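Local coordinates for protein aldehyde dehydrogenase (PDB 5MYP) that probably oxidises aldehydes to carboxylic acids with NAD+ as the electron acceptor, at residues K59-D64 with Y129-I134. Sequence-based numbering, arbitrary orientation.
Sequences KAIHRD and YPLLLI
In the Rossmann-like, probably NAD-binding domain of this aldehyde dehydrogenase, the turn leading from strand 110-124 into helix 132-143 packs against helix 54-65 through Ile-61, which meets Pro-130 and Leu-131. No hydrogen bond links the two segments, and the contact is buried and apolar. Isoleucine suits this helix face because its apolar side chain leaves the backbone toward the turn and its longer branch, CG1 and CD1, can reach both partners. With CG1 anti to the carbonyl carbon (chi1 -70°), that branch runs outward, and its CG1 lies 4.2 Å from CG of Pro-130. Proline fits the turn because its closed ring offers a compact apolar surface. The next two amides, those of Leu-131 and Leu-132, both donate to Glu-76 OE1, so one carboxylate oxygen takes both and holds this part of the chain to helix 69-95. Asp-64, about one helical turn beyond Ile-61, bonds through its carboxylate to Ala-158 N and Thr-159 OG1, joining helix 54-65 to the start of helix 157-170. Leucine suits position 131, where an apolar CB faces the isoleucine in buried surroundings. The side chains of Ile-61 and Leu-131 cross at about a right angle, and CD1 of Ile-61 ends 4.0 Å from CB of Leu-131.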
loop_
_atom_site.group_PDB
_atom_site.type_symbol
_atom_site.label_atom_id
_atom_site.label_comp_id
_atom_site.label_asym_id
_atom_site.label_seq_id
_atom_site.Cartn_x
_atom_site.Cartn_y
_atom_site.Cartn_z
ATOM N N LYS A 59 21.586 -23.447 -16.510
ATOM C CA LYS A 59 22.454 -23.168 -17.663
ATOM C C LYS A 59 22.199 -21.789 -18.279
ATOM O O LYS A 59 23.147 -21.091 -18.644
ATOM C CB LYS A 59 22.293 -24.253 -18.737
ATOM C CG LYS A 59 22.847 -25.609 -18.327
ATOM C CD LYS A 59 24.344 -25.702 -18.581
ATOM C CE LYS A 59 24.646 -26.036 -20.040
ATOM N NZ LYS A 59 26.101 -26.250 -20.297
ATOM N N ALA A 60 20.926 -21.410 -18.402
ATOM C CA ALA A 60 20.559 -20.086 -18.932
ATOM C C ALA A 60 21.009 -18.970 -17.988
ATOM O O ALA A 60 21.541 -17.940 -18.430
ATOM C CB ALA A 60 19.057 -19.999 -19.166
ATOM N N ILE A 61 20.785 -19.181 -16.691
ATOM C CA ILE A 61 21.233 -18.241 -15.661
ATOM C C ILE A 61 22.768 -18.168 -15.634
ATOM O O ILE A 61 23.333 -17.081 -15.471
ATOM C CB ILE A 61 20.622 -18.589 -14.278
ATOM C CG1 ILE A 61 19.113 -18.287 -14.295
ATOM C CG2 ILE A 61 21.307 -17.818 -13.146
ATOM C CD1 ILE A 61 18.317 -19.029 -13.242
ATOM N N HIS A 62 23.431 -19.308 -15.821
ATOM C CA HIS A 62 24.888 -19.331 -15.961
ATOM C C HIS A 62 25.369 -18.522 -17.175
ATOM O O HIS A 62 26.371 -17.813 -17.088
ATOM C CB HIS A 62 25.414 -20.762 -16.066
ATOM C CG HIS A 62 26.891 -20.832 -16.265
ATOM N ND1 HIS A 62 27.776 -20.807 -15.209
ATOM C CD2 HIS A 62 27.641 -20.865 -17.390
ATOM C CE1 HIS A 62 29.008 -20.848 -15.677
ATOM N NE2 HIS A 62 28.956 -20.884 -16.996
ATOM N N ARG A 63 24.671 -18.642 -18.301
ATOM C CA ARG A 63 25.013 -17.870 -19.495
ATOM C C ARG A 63 24.880 -16.360 -19.247
ATOM O O ARG A 63 25.756 -15.588 -19.632
ATOM C CB ARG A 63 24.138 -18.296 -20.678
ATOM C CG ARG A 63 24.603 -17.784 -22.029
ATOM C CD ARG A 63 23.766 -18.408 -23.137
ATOM N NE ARG A 63 24.074 -17.852 -24.453
ATOM C CZ ARG A 63 23.440 -18.178 -25.581
ATOM N NH1 ARG A 63 23.803 -17.606 -26.728
ATOM N NH2 ARG A 63 22.447 -19.069 -25.578
ATOM N N ASP A 64 23.797 -15.958 -18.582
ATOM C CA ASP A 64 23.551 -14.545 -18.263
ATOM C C ASP A 64 24.472 -13.971 -17.182
ATOM O O ASP A 64 25.023 -12.885 -17.362
ATOM C CB ASP A 64 22.093 -14.330 -17.815
ATOM C CG ASP A 64 21.084 -14.525 -18.940
ATOM O OD1 ASP A 64 21.408 -14.277 -20.121
ATOM O OD2 ASP A 64 19.939 -14.913 -18.634
ATOM N N TYR A 129 18.689 -11.754 -10.313
ATOM C CA TYR A 129 18.147 -13.094 -10.055
ATOM C C TYR A 129 16.913 -13.218 -10.946
ATOM O O TYR A 129 15.788 -13.020 -10.491
ATOM C CB TYR A 129 17.828 -13.289 -8.575
ATOM C CG TYR A 129 19.066 -13.207 -7.713
ATOM C CD1 TYR A 129 19.849 -14.337 -7.461
ATOM C CD2 TYR A 129 19.476 -11.992 -7.180
ATOM C CE1 TYR A 129 20.995 -14.253 -6.685
ATOM C CE2 TYR A 129 20.620 -11.897 -6.403
ATOM C CZ TYR A 129 21.378 -13.023 -6.154
ATOM O OH TYR A 129 22.516 -12.917 -5.380
ATOM N N PRO A 130 17.137 -13.511 -12.241
ATOM C CA PRO A 130 16.109 -13.305 -13.258
ATOM C C PRO A 130 14.955 -14.304 -13.258
ATOM O O PRO A 130 13.928 -14.012 -13.870
ATOM C CB PRO A 130 16.898 -13.377 -14.569
ATOM C CG PRO A 130 18.044 -14.277 -14.262
ATOM C CD PRO A 130 18.384 -14.050 -12.822
ATOM N N LEU A 131 15.113 -15.457 -12.603
ATOM C CA LEU A 131 14.015 -16.413 -12.464
ATOM C C LEU A 131 13.228 -16.142 -11.181
ATOM O O LEU A 131 12.005 -16.021 -11.217
ATOM C CB LEU A 131 14.538 -17.852 -12.481
ATOM C CG LEU A 131 13.478 -18.951 -12.625
ATOM C CD1 LEU A 131 12.740 -18.826 -13.952
ATOM C CD2 LEU A 131 14.107 -20.330 -12.471
ATOM N N LEU A 132 13.936 -16.043 -10.057
ATOM C CA LEU A 132 13.314 -15.774 -8.755
ATOM C C LEU A 132 12.449 -14.516 -8.769
ATOM O O LEU A 132 11.293 -14.549 -8.353
ATOM C CB LEU A 132 14.383 -15.622 -7.670
ATOM C CG LEU A 132 13.901 -15.387 -6.234
ATOM C CD1 LEU A 132 13.251 -16.645 -5.689
ATOM C CD2 LEU A 132 15.052 -14.932 -5.346
ATOM N N LEU A 133 13.011 -13.418 -9.264
ATOM C CA LEU A 133 12.366 -12.110 -9.135
ATOM C C LEU A 133 11.335 -11.799 -10.224
ATOM O O LEU A 133 10.767 -10.704 -10.240
ATOM C CB LEU A 133 13.433 -11.011 -9.024
ATOM C CG LEU A 133 14.385 -11.195 -7.833
ATOM C CD1 LEU A 133 15.430 -10.090 -7.807
ATOM C CD2 LEU A 133 13.642 -11.251 -6.504
ATOM N N ILE A 134 11.093 -12.754 -11.128
ATOM C CA ILE A 134 9.922 -12.720 -12.013
ATOM C C ILE A 134 8.861 -13.748 -11.558
ATOM O O ILE A 134 7.673 -13.412 -11.490
ATOM C CB ILE A 134 10.330 -12.865 -13.513
ATOM C CG1 ILE A 134 9.234 -12.326 -14.440
ATOM C CG2 ILE A 134 10.686 -14.295 -13.889
ATOM C CD1 ILE A 134 9.277 -10.828 -14.636
#